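Local coordinates for GDSL-like protein (Roseburia intestinalis L1-82, PDB 6HFZ) that removes acetyl groups from acetylated beta-mannans as a two-domain esterase of the GDSL-like (SGNH) hydrolase family, at residues A[242-256]-A[268-282]. Residues are numbered along the deposited sequence; the frame is centred on the assembly and turned at random.
Sequences QNSDENVVCHGFVAD and KHGWTASKKGDSITL
Phe253 lies between two methyl groups of 268-282: Ala273 CB sits over the centre of one ring face, 3.5 Å from the centroid, while Ile280 CG2 covers the opposite face nearer the rim. At the ring's edge, Phe253 CD2 meets Trp271 CB at 3.8 Å. The Trp271 indole is likewise covered on both faces, by Ile280 CD1 from its own segment and by Asn243 CB, which makes a CH-pi contact 3.9 Å from the five-membered ring centroid. Cys250 SG approaches the indole obliquely, 3.8 Å from Trp271 CD1, and Val248 CG1 reaches Trp271 CZ2. Phe253, Trp271 and Ile280 help fill the space between two antiparallel sheets in what appears to be a beta-sandwich-like C-terminal domain. Both segments cross from one sheet to the other: 249-251 pairs antiparallel with 279-282 as an edge strand, and beyond Gly252, 254-255 pairs with 271-273. Leu363 and Leu350 extend the packing around Phe253. With CG between the backbone N and carbonyl carbon (chi1 72°), the Asn243 amide turns toward Gly270, and ND2 gives Gly270 O an almost straight bond of 2.9 Å along a lone pair in the carbonyl plane. The same nitrogen donates to Asp256 O at 2.8 Å, from above that carbonyl plane. Gly270 O also accepts from Asp256 N, so two donors grip it. Replacing Asn243 by an alanine would still place a CB methyl over the indole but would probably leave Asp256 O without this amide donor and Gly270 O with one fewer. Asp256 OD2 is hydrogen-bonded to Tyr362 OH and, through a water, is linked to Lys268 NZ, which is salt-bridged to Asp265.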
ATOM      1  N   GLN A 242      -1.337 -10.444 -15.062  1.00 19.69           N
ATOM      2  CA  GLN A 242      -1.371  -9.295 -15.957  1.00 21.22           C
ATOM      3  C   GLN A 242      -1.083  -9.787 -17.383  1.00 22.57           C
ATOM      4  O   GLN A 242      -1.144 -10.987 -17.635  1.00 25.19           O
ATOM      5  CB  GLN A 242      -0.417  -8.226 -15.454  1.00 20.81           C
ATOM      6  CG  GLN A 242      -0.872  -7.644 -14.113  1.00 21.14           C
ATOM      7  CD  GLN A 242      -0.119  -6.432 -13.644  1.00 23.95           C
ATOM      8  OE1 GLN A 242       1.023  -6.524 -13.187  1.00 23.83           O
ATOM      9  NE2 GLN A 242      -0.768  -5.275 -13.724  1.00 21.90           N
ATOM     10  N   ASN A 243      -0.851  -8.861 -18.315  1.00 22.83           N
ATOM     11  CA  ASN A 243      -0.944  -9.205 -19.737  1.00 24.23           C
ATOM     12  C   ASN A 243       0.270 -10.059 -20.153  1.00 28.30           C
ATOM     13  O   ASN A 243       0.241 -10.556 -21.248  1.00 26.63           O
ATOM     14  CB  ASN A 243      -1.243  -7.987 -20.621  1.00 24.01           C
ATOM     15  CG  ASN A 243      -0.107  -6.993 -20.807  1.00 24.10           C
ATOM     16  OD1 ASN A 243       1.054  -7.372 -20.937  1.00 28.75           O
ATOM     17  ND2 ASN A 243      -0.450  -5.731 -20.948  1.00 25.51           N
ATOM     18  N   SER A 244       1.268 -10.262 -19.269  1.00 29.26           N
ATOM     19  CA  SER A 244       2.401 -11.171 -19.518  1.00 31.90           C
ATOM     20  C   SER A 244       2.015 -12.639 -19.239  1.00 34.31           C
ATOM     21  O   SER A 244       2.770 -13.561 -19.559  1.00 30.09           O
ATOM     22  CB  SER A 244       3.594 -10.781 -18.684  1.00 34.33           C
ATOM     23  OG  SER A 244       3.234 -10.656 -17.300  1.00 38.17           O
ATOM     24  N   ASP A 245       0.844 -12.876 -18.630  1.00 30.34           N
ATOM     25  CA  ASP A 245       0.469 -14.218 -18.190  1.00 32.69           C
ATOM     26  C   ASP A 245       0.103 -15.086 -19.403  1.00 32.60           C
ATOM     27  O   ASP A 245      -0.702 -14.704 -20.238  1.00 32.29           O
ATOM     28  CB  ASP A 245      -0.710 -14.158 -17.218  1.00 35.19           C
ATOM     29  CG  ASP A 245      -1.045 -15.486 -16.555  1.00 45.38           C
ATOM     30  OD1 ASP A 245      -1.403 -16.461 -17.279  1.00 50.10           O
ATOM     31  OD2 ASP A 245      -0.932 -15.548 -15.328  1.00 47.23           O
ATOM     32  N   GLU A 246       0.643 -16.300 -19.443  1.00 41.10           N
ATOM     33  CA  GLU A 246       0.515 -17.120 -20.658  1.00 49.67           C
ATOM     34  C   GLU A 246      -0.822 -17.892 -20.699  1.00 51.18           C
ATOM     35  O   GLU A 246      -1.131 -18.487 -21.746  1.00 56.10           O
ATOM     36  CB  GLU A 246       1.722 -18.051 -20.823  1.00 51.27           C
ATOM     37  CG  GLU A 246       2.048 -18.913 -19.614  1.00 56.61           C
ATOM     38  CD  GLU A 246       3.168 -19.918 -19.861  1.00 61.75           C
ATOM     39  OE1 GLU A 246       4.136 -19.568 -20.579  1.00 66.98           O
ATOM     40  OE2 GLU A 246       3.064 -21.058 -19.354  1.00 60.77           O
ATOM     41  N   ASN A 247      -1.617 -17.893 -19.616  1.00 43.05           N
ATOM     42  CA  ASN A 247      -2.874 -18.671 -19.581  1.00 48.30           C
ATOM     43  C   ASN A 247      -4.111 -17.822 -19.921  1.00 44.53           C
ATOM     44  O   ASN A 247      -5.242 -18.300 -19.850  1.00 47.38           O
ATOM     45  CB  ASN A 247      -3.075 -19.336 -18.220  1.00 51.40           C
ATOM     46  CG  ASN A 247      -2.125 -20.494 -18.034  1.00 57.81           C
ATOM     47  OD1 ASN A 247      -2.167 -21.456 -18.800  1.00 60.82           O
ATOM     48  ND2 ASN A 247      -1.237 -20.380 -17.060  1.00 60.93           N
ATOM     49  N   VAL A 248      -3.898 -16.574 -20.317  1.00 37.91           N
ATOM     50  CA  VAL A 248      -4.977 -15.652 -20.560  1.00 35.50           C
ATOM     51  C   VAL A 248      -5.460 -15.761 -22.011  1.00 33.09           C
ATOM     52  O   VAL A 248      -4.655 -15.864 -22.928  1.00 37.18           O
ATOM     53  CB  VAL A 248      -4.518 -14.225 -20.235  1.00 33.26           C
ATOM     54  CG1 VAL A 248      -5.531 -13.205 -20.703  1.00 30.17           C
ATOM     55  CG2 VAL A 248      -4.231 -14.107 -18.739  1.00 33.45           C
ATOM     56  N   VAL A 249      -6.782 -15.728 -22.206  1.00 27.79           N
ATOM     57  CA  VAL A 249      -7.364 -15.718 -23.561  1.00 29.95           C
ATOM     58  C   VAL A 249      -8.250 -14.470 -23.741  1.00 29.90           C
ATOM     59  O   VAL A 249      -9.228 -14.263 -23.043  1.00 30.20           O
ATOM     60  CB  VAL A 249      -8.153 -17.011 -23.824  1.00 34.33           C
ATOM     61  CG1 VAL A 249      -8.715 -17.021 -25.240  1.00 38.11           C
ATOM     62  CG2 VAL A 249      -7.303 -18.246 -23.554  1.00 32.67           C
ATOM     63  N   CYS A 250      -7.914 -13.608 -24.699  1.00 29.02           N
ATOM     64  CA  CYS A 250      -8.740 -12.438 -24.946  1.00 32.23           C
ATOM     65  C   CYS A 250      -9.804 -12.707 -26.015  1.00 33.27           C
ATOM     66  O   CYS A 250      -9.492 -13.340 -27.005  1.00 31.67           O
ATOM     67  CB  CYS A 250      -7.870 -11.266 -25.372  1.00 34.75           C
ATOM     68  SG  CYS A 250      -6.706 -10.785 -24.066  1.00 36.30           S
ATOM     69  N   HIS A 251     -10.995 -12.118 -25.837  1.00 30.24           N
ATOM     70  CA  HIS A 251     -12.100 -12.118 -26.794  1.00 30.39           C
ATOM     71  C   HIS A 251     -12.719 -10.724 -26.816  1.00 28.31           C
ATOM     72  O   HIS A 251     -13.876 -10.530 -26.439  1.00 26.92           O
ATOM     73  CB  HIS A 251     -13.162 -13.170 -26.441  1.00 35.74           C
ATOM     74  CG  HIS A 251     -12.634 -14.562 -26.310  1.00 41.81           C
ATOM     75  ND1 HIS A 251     -12.234 -15.311 -27.410  1.00 43.32           N
ATOM     76  CD2 HIS A 251     -12.465 -15.349 -25.225  1.00 46.27           C
ATOM     77  CE1 HIS A 251     -11.858 -16.503 -27.013  1.00 43.81           C
ATOM     78  NE2 HIS A 251     -11.977 -16.548 -25.669  1.00 47.69           N
ATOM     79  N   GLY A 252     -11.923  -9.731 -27.230  1.00 26.34           N
ATOM     80  CA  GLY A 252     -12.362  -8.349 -27.287  1.00 26.11           C
ATOM     81  C   GLY A 252     -11.486  -7.425 -26.457  1.00 26.42           C
ATOM     82  O   GLY A 252     -11.142  -6.332 -26.894  1.00 27.06           O
ATOM     83  N   PHE A 253     -11.133  -7.855 -25.244  1.00 25.75           N
ATOM     84  CA  PHE A 253     -10.089  -7.133 -24.441  1.00 26.33           C
ATOM     85  C   PHE A 253      -8.762  -7.206 -25.206  1.00 27.28           C
ATOM     86  O   PHE A 253      -8.500  -8.164 -25.897  1.00 29.16           O
ATOM     87  CB  PHE A 253      -9.965  -7.738 -23.036  1.00 25.10           C
ATOM     88  CG  PHE A 253     -10.853  -7.108 -22.006  1.00 25.03           C
ATOM     89  CD1 PHE A 253     -12.163  -7.528 -21.831  1.00 23.73           C
ATOM     90  CD2 PHE A 253     -10.370  -6.102 -21.192  1.00 22.92           C
ATOM     91  CE1 PHE A 253     -12.975  -6.935 -20.879  1.00 25.04           C
ATOM     92  CE2 PHE A 253     -11.170  -5.532 -20.212  1.00 26.25           C
ATOM     93  CZ  PHE A 253     -12.470  -5.958 -20.048  1.00 25.24           C
ATOM     94  N   VAL A 254      -7.969  -6.142 -25.133  1.00 27.43           N
ATOM     95  CA  VAL A 254      -6.685  -6.080 -25.838  1.00 29.77           C
ATOM     96  C   VAL A 254      -5.594  -5.670 -24.837  1.00 27.25           C
ATOM     97  O   VAL A 254      -5.765  -4.713 -24.066  1.00 26.51           O
ATOM     98  CB  VAL A 254      -6.772  -5.110 -27.035  1.00 33.36           C
ATOM     99  CG1 VAL A 254      -7.470  -3.810 -26.687  1.00 43.44           C
ATOM    100  CG2 VAL A 254      -5.413  -4.806 -27.629  1.00 33.86           C
ATOM    101  N   ALA A 255      -4.459  -6.361 -24.883  1.00 22.68           N
ATOM    102  CA  ALA A 255      -3.352  -6.037 -24.004  1.00 24.00           C
ATOM    103  C   ALA A 255      -2.843  -4.614 -24.267  1.00 28.47           C
ATOM    104  O   ALA A 255      -2.724  -4.200 -25.442  1.00 29.13           O
ATOM    105  CB  ALA A 255      -2.257  -7.034 -24.218  1.00 26.15           C
ATOM    106  N   ASP A 256      -2.490  -3.896 -23.187  1.00 25.78           N
ATOM    107  CA  ASP A 256      -1.851  -2.596 -23.240  1.00 24.58           C
ATOM    108  C   ASP A 256      -0.349  -2.869 -23.098  1.00 24.93           C
ATOM    109  O   ASP A 256       0.091  -3.253 -22.045  1.00 25.47           O
ATOM    110  CB  ASP A 256      -2.392  -1.656 -22.154  1.00 26.47           C
ATOM    111  CG  ASP A 256      -1.560  -0.404 -21.918  1.00 27.58           C
ATOM    112  OD1 ASP A 256      -0.792   0.001 -22.856  1.00 24.51           O
ATOM    113  OD2 ASP A 256      -1.684   0.181 -20.834  1.00 25.74           O
ATOM    114  N   LYS A 268      -1.219   0.364 -16.358  1.00 21.67           N
ATOM    115  CA  LYS A 268      -0.284  -0.265 -17.253  1.00 22.21           C
ATOM    116  C   LYS A 268      -0.304  -1.759 -17.003  1.00 22.16           C
ATOM    117  O   LYS A 268      -0.692  -2.199 -15.911  1.00 21.22           O
ATOM    118  CB  LYS A 268       1.147   0.261 -17.045  1.00 23.83           C
ATOM    119  CG  LYS A 268       1.377   1.706 -17.444  1.00 23.67           C
ATOM    120  CD  LYS A 268       1.330   1.941 -18.938  1.00 25.64           C
ATOM    121  CE  LYS A 268       1.309   3.412 -19.326  1.00 29.73           C
ATOM    122  NZ  LYS A 268       0.050   4.055 -18.943  1.00 35.32           N
ATOM    123  N   HIS A 269       0.178  -2.530 -17.999  1.00 22.03           N
ATOM    124  CA  HIS A 269       0.399  -3.985 -17.983  1.00 22.16           C
ATOM    125  C   HIS A 269      -0.905  -4.793 -18.001  1.00 21.13           C
ATOM    126  O   HIS A 269      -0.882  -6.008 -17.803  1.00 21.70           O
ATOM    127  CB  HIS A 269       1.256  -4.423 -16.778  1.00 25.05           C
ATOM    128  CG  HIS A 269       2.619  -3.811 -16.782  1.00 23.93           C
ATOM    129  ND1 HIS A 269       3.166  -3.286 -17.943  1.00 26.70           N
ATOM    130  CD2 HIS A 269       3.548  -3.646 -15.811  1.00 24.86           C
ATOM    131  CE1 HIS A 269       4.389  -2.812 -17.662  1.00 23.59           C
ATOM    132  NE2 HIS A 269       4.656  -3.025 -16.395  1.00 27.28           N
ATOM    133  N   GLY A 270      -2.017  -4.105 -18.230  1.00 20.30           N
ATOM    134  CA  GLY A 270      -3.288  -4.765 -18.245  1.00 20.35           C
ATOM    135  C   GLY A 270      -3.894  -4.792 -19.633  1.00 21.92           C
ATOM    136  O   GLY A 270      -3.210  -4.983 -20.636  1.00 22.79           O
ATOM    137  N   TRP A 271      -5.217  -4.640 -19.687  1.00 22.22           N
ATOM    138  CA  TRP A 271      -5.960  -4.849 -20.898  1.00 22.82           C
ATOM    139  C   TRP A 271      -7.069  -3.801 -20.952  1.00 23.32           C
ATOM    140  O   TRP A 271      -7.619  -3.405 -19.917  1.00 20.67           O
ATOM    141  CB  TRP A 271      -6.594  -6.244 -20.961  1.00 22.11           C
ATOM    142  CG  TRP A 271      -5.742  -7.443 -20.775  1.00 21.52           C
ATOM    143  CD1 TRP A 271      -5.156  -8.203 -21.748  1.00 24.11           C
ATOM    144  CD2 TRP A 271      -5.405  -8.049 -19.517  1.00 23.86           C
ATOM    145  NE1 TRP A 271      -4.517  -9.260 -21.186  1.00 24.19           N
ATOM    146  CE2 TRP A 271      -4.626  -9.185 -19.815  1.00 22.35           C
ATOM    147  CE3 TRP A 271      -5.691  -7.743 -18.176  1.00 23.13           C
ATOM    148  CZ2 TRP A 271      -4.138 -10.030 -18.830  1.00 23.98           C
ATOM    149  CZ3 TRP A 271      -5.195  -8.578 -17.205  1.00 23.77           C
ATOM    150  CH2 TRP A 271      -4.447  -9.713 -17.524  1.00 24.51           C
ATOM    151  N   THR A 272      -7.466  -3.397 -22.166  1.00 23.73           N
ATOM    152  CA  THR A 272      -8.528  -2.427 -22.333  1.00 22.38           C
ATOM    153  C   THR A 272      -9.647  -3.014 -23.196  1.00 25.97           C
ATOM    154  O   THR A 272      -9.367  -3.913 -23.951  1.00 26.17           O
ATOM    155  CB  THR A 272      -8.058  -1.123 -22.974  1.00 26.62           C
ATOM    156  OG1 THR A 272      -7.464  -1.432 -24.230  1.00 25.69           O
ATOM    157  CG2 THR A 272      -7.065  -0.410 -22.079  1.00 26.55           C
ATOM    158  N   ALA A 273     -10.850  -2.434 -23.061  1.00 25.64           N
ATOM    159  CA  ALA A 273     -12.044  -2.804 -23.880  1.00 28.34           C
ATOM    160  C   ALA A 273     -13.012  -1.618 -24.009  1.00 26.86           C
ATOM    161  O   ALA A 273     -13.251  -0.905 -23.041  1.00 25.94           O
ATOM    162  CB  ALA A 273     -12.723  -4.002 -23.253  1.00 26.60           C
ATOM    163  N   SER A 274     -13.655  -1.478 -25.188  1.00 23.94           N
ATOM    164  CA  SER A 274     -14.572  -0.379 -25.449  1.00 26.53           C
ATOM    165  C   SER A 274     -15.999  -0.836 -25.812  1.00 24.39           C
ATOM    166  O   SER A 274     -16.890   0.019 -25.852  1.00 26.53           O
ATOM    167  CB  SER A 274     -14.054   0.500 -26.586  1.00 29.83           C
ATOM    168  OG  SER A 274     -12.765   1.028 -26.270  1.00 34.43           O
ATOM    169  N   LYS A 275     -16.178  -2.110 -26.163  1.00 25.72           N
ATOM    170  CA  LYS A 275     -17.465  -2.583 -26.733  1.00 24.23           C
ATOM    171  C   LYS A 275     -18.171  -3.617 -25.858  1.00 23.55           C
ATOM    172  O   LYS A 275     -17.561  -4.540 -25.342  1.00 23.75           O
ATOM    173  CB  LYS A 275     -17.222  -3.179 -28.106  1.00 24.52           C
ATOM    174  CG  LYS A 275     -16.765  -2.133 -29.101  1.00 27.03           C
ATOM    175  CD  LYS A 275     -16.593  -2.703 -30.458  1.00 31.09           C
ATOM    176  CE  LYS A 275     -16.028  -1.682 -31.432  1.00 35.31           C
ATOM    177  NZ  LYS A 275     -15.741  -2.327 -32.732  1.00 39.49           N
ATOM    178  N   LYS A 276     -19.496  -3.463 -25.769  1.00 25.72           N
ATOM    179  CA  LYS A 276     -20.341  -4.445 -25.069  1.00 27.41           C
ATOM    180  C   LYS A 276     -20.000  -5.850 -25.554  1.00 28.71           C
ATOM    181  O   LYS A 276     -19.827  -6.097 -26.748  1.00 29.32           O
ATOM    182  CB  LYS A 276     -21.831  -4.124 -25.251  1.00 30.58           C
ATOM    183  CG  LYS A 276     -22.748  -5.003 -24.397  1.00 33.82           C
ATOM    184  CD  LYS A 276     -24.169  -4.502 -24.292  1.00 42.85           C
ATOM    185  CE  LYS A 276     -25.072  -5.509 -23.614  1.00 46.25           C
ATOM    186  NZ  LYS A 276     -26.429  -4.957 -23.418  1.00 50.14           N
ATOM    187  N   GLY A 277     -19.811  -6.786 -24.607  1.00 26.26           N
ATOM    188  CA  GLY A 277     -19.511  -8.155 -24.925  1.00 26.73           C
ATOM    189  C   GLY A 277     -18.036  -8.495 -25.031  1.00 24.44           C
ATOM    190  O   GLY A 277     -17.661  -9.640 -25.136  1.00 29.02           O
ATOM    191  N   ASP A 278     -17.152  -7.485 -25.047  1.00 29.87           N
ATOM    192  CA  ASP A 278     -15.719  -7.752 -24.993  1.00 26.03           C
ATOM    193  C   ASP A 278     -15.414  -8.518 -23.697  1.00 25.92           C
ATOM    194  O   ASP A 278     -15.870  -8.124 -22.650  1.00 24.51           O
ATOM    195  CB  ASP A 278     -14.929  -6.438 -24.993  1.00 25.14           C
ATOM    196  CG  ASP A 278     -14.882  -5.713 -26.337  1.00 30.11           C
ATOM    197  OD1 ASP A 278     -15.290  -6.340 -27.358  1.00 28.90           O
ATOM    198  OD2 ASP A 278     -14.400  -4.537 -26.373  1.00 29.47           O
ATOM    199  N   SER A 279     -14.590  -9.558 -23.766  1.00 23.86           N
ATOM    200  CA  SER A 279     -14.321 -10.406 -22.601  1.00 25.30           C
ATOM    201  C   SER A 279     -12.871 -10.891 -22.621  1.00 22.61           C
ATOM    202  O   SER A 279     -12.114 -10.751 -23.626  1.00 26.81           O
ATOM    203  CB  SER A 279     -15.269 -11.562 -22.509  1.00 31.64           C
ATOM    204  OG  SER A 279     -15.307 -12.268 -23.721  1.00 38.17           O
ATOM    205  N   ILE A 280     -12.491 -11.494 -21.495  1.00 22.99           N
ATOM    206  CA  ILE A 280     -11.186 -12.064 -21.263  1.00 23.94           C
ATOM    207  C   ILE A 280     -11.350 -13.178 -20.225  1.00 23.77           C
ATOM    208  O   ILE A 280     -12.205 -13.058 -19.356  1.00 25.43           O
ATOM    209  CB  ILE A 280     -10.217 -10.960 -20.795  1.00 24.53           C
ATOM    210  CG1 ILE A 280      -8.801 -11.504 -20.569  1.00 24.50           C
ATOM    211  CG2 ILE A 280     -10.776 -10.269 -19.553  1.00 24.64           C
ATOM    212  CD1 ILE A 280      -7.794 -10.405 -20.160  1.00 25.73           C
ATOM    213  N   THR A 281     -10.589 -14.251 -20.376  1.00 24.13           N
ATOM    214  CA  THR A 281     -10.598 -15.388 -19.441  1.00 26.55           C
ATOM    215  C   THR A 281      -9.161 -15.617 -18.953  1.00 28.49           C
ATOM    216  O   THR A 281      -8.157 -15.471 -19.714  1.00 28.70           O
ATOM    217  CB  THR A 281     -11.202 -16.653 -20.068  1.00 29.95           C
ATOM    218  OG1 THR A 281     -10.380 -16.999 -21.180  1.00 38.54           O
ATOM    219  CG2 THR A 281     -12.629 -16.458 -20.522  1.00 29.08           C
ATOM    220  N   LEU A 282      -9.060 -15.898 -17.651  1.00 27.56           N
ATOM    221  CA  LEU A 282      -7.830 -16.129 -16.951  1.00 28.15           C
ATOM    222  C   LEU A 282      -7.994 -17.360 -16.073  1.00 27.61           C
ATOM    223  O   LEU A 282      -9.042 -17.523 -15.468  1.00 28.61           O
ATOM    224  CB  LEU A 282      -7.520 -14.956 -16.009  1.00 27.87           C
ATOM    225  CG  LEU A 282      -7.491 -13.560 -16.610  1.00 28.09           C
ATOM    226  CD1 LEU A 282      -8.817 -12.849 -16.509  1.00 27.46           C
ATOM    227  CD2 LEU A 282      -6.386 -12.731 -15.955  1.00 28.84           C
TER
HETATM  228  O   HOH W   1       0.431  -2.567 -13.353  1.00 24.51           O
HETATM  229  O   HOH W   2       2.589  -4.949 -20.667  1.00 24.92           O
HETATM  230  O   HOH W   3     -16.702 -11.566 -26.384  1.00 43.03           O
HETATM  231  O   HOH W   4      -5.031  -1.521 -24.482  1.00 38.00           O
HETATM  232  O   HOH W   5       1.408  -1.487 -20.319  1.00 26.03           O
HETATM  233  O   HOH W   6      -1.609   2.935 -21.223  1.00 27.03           O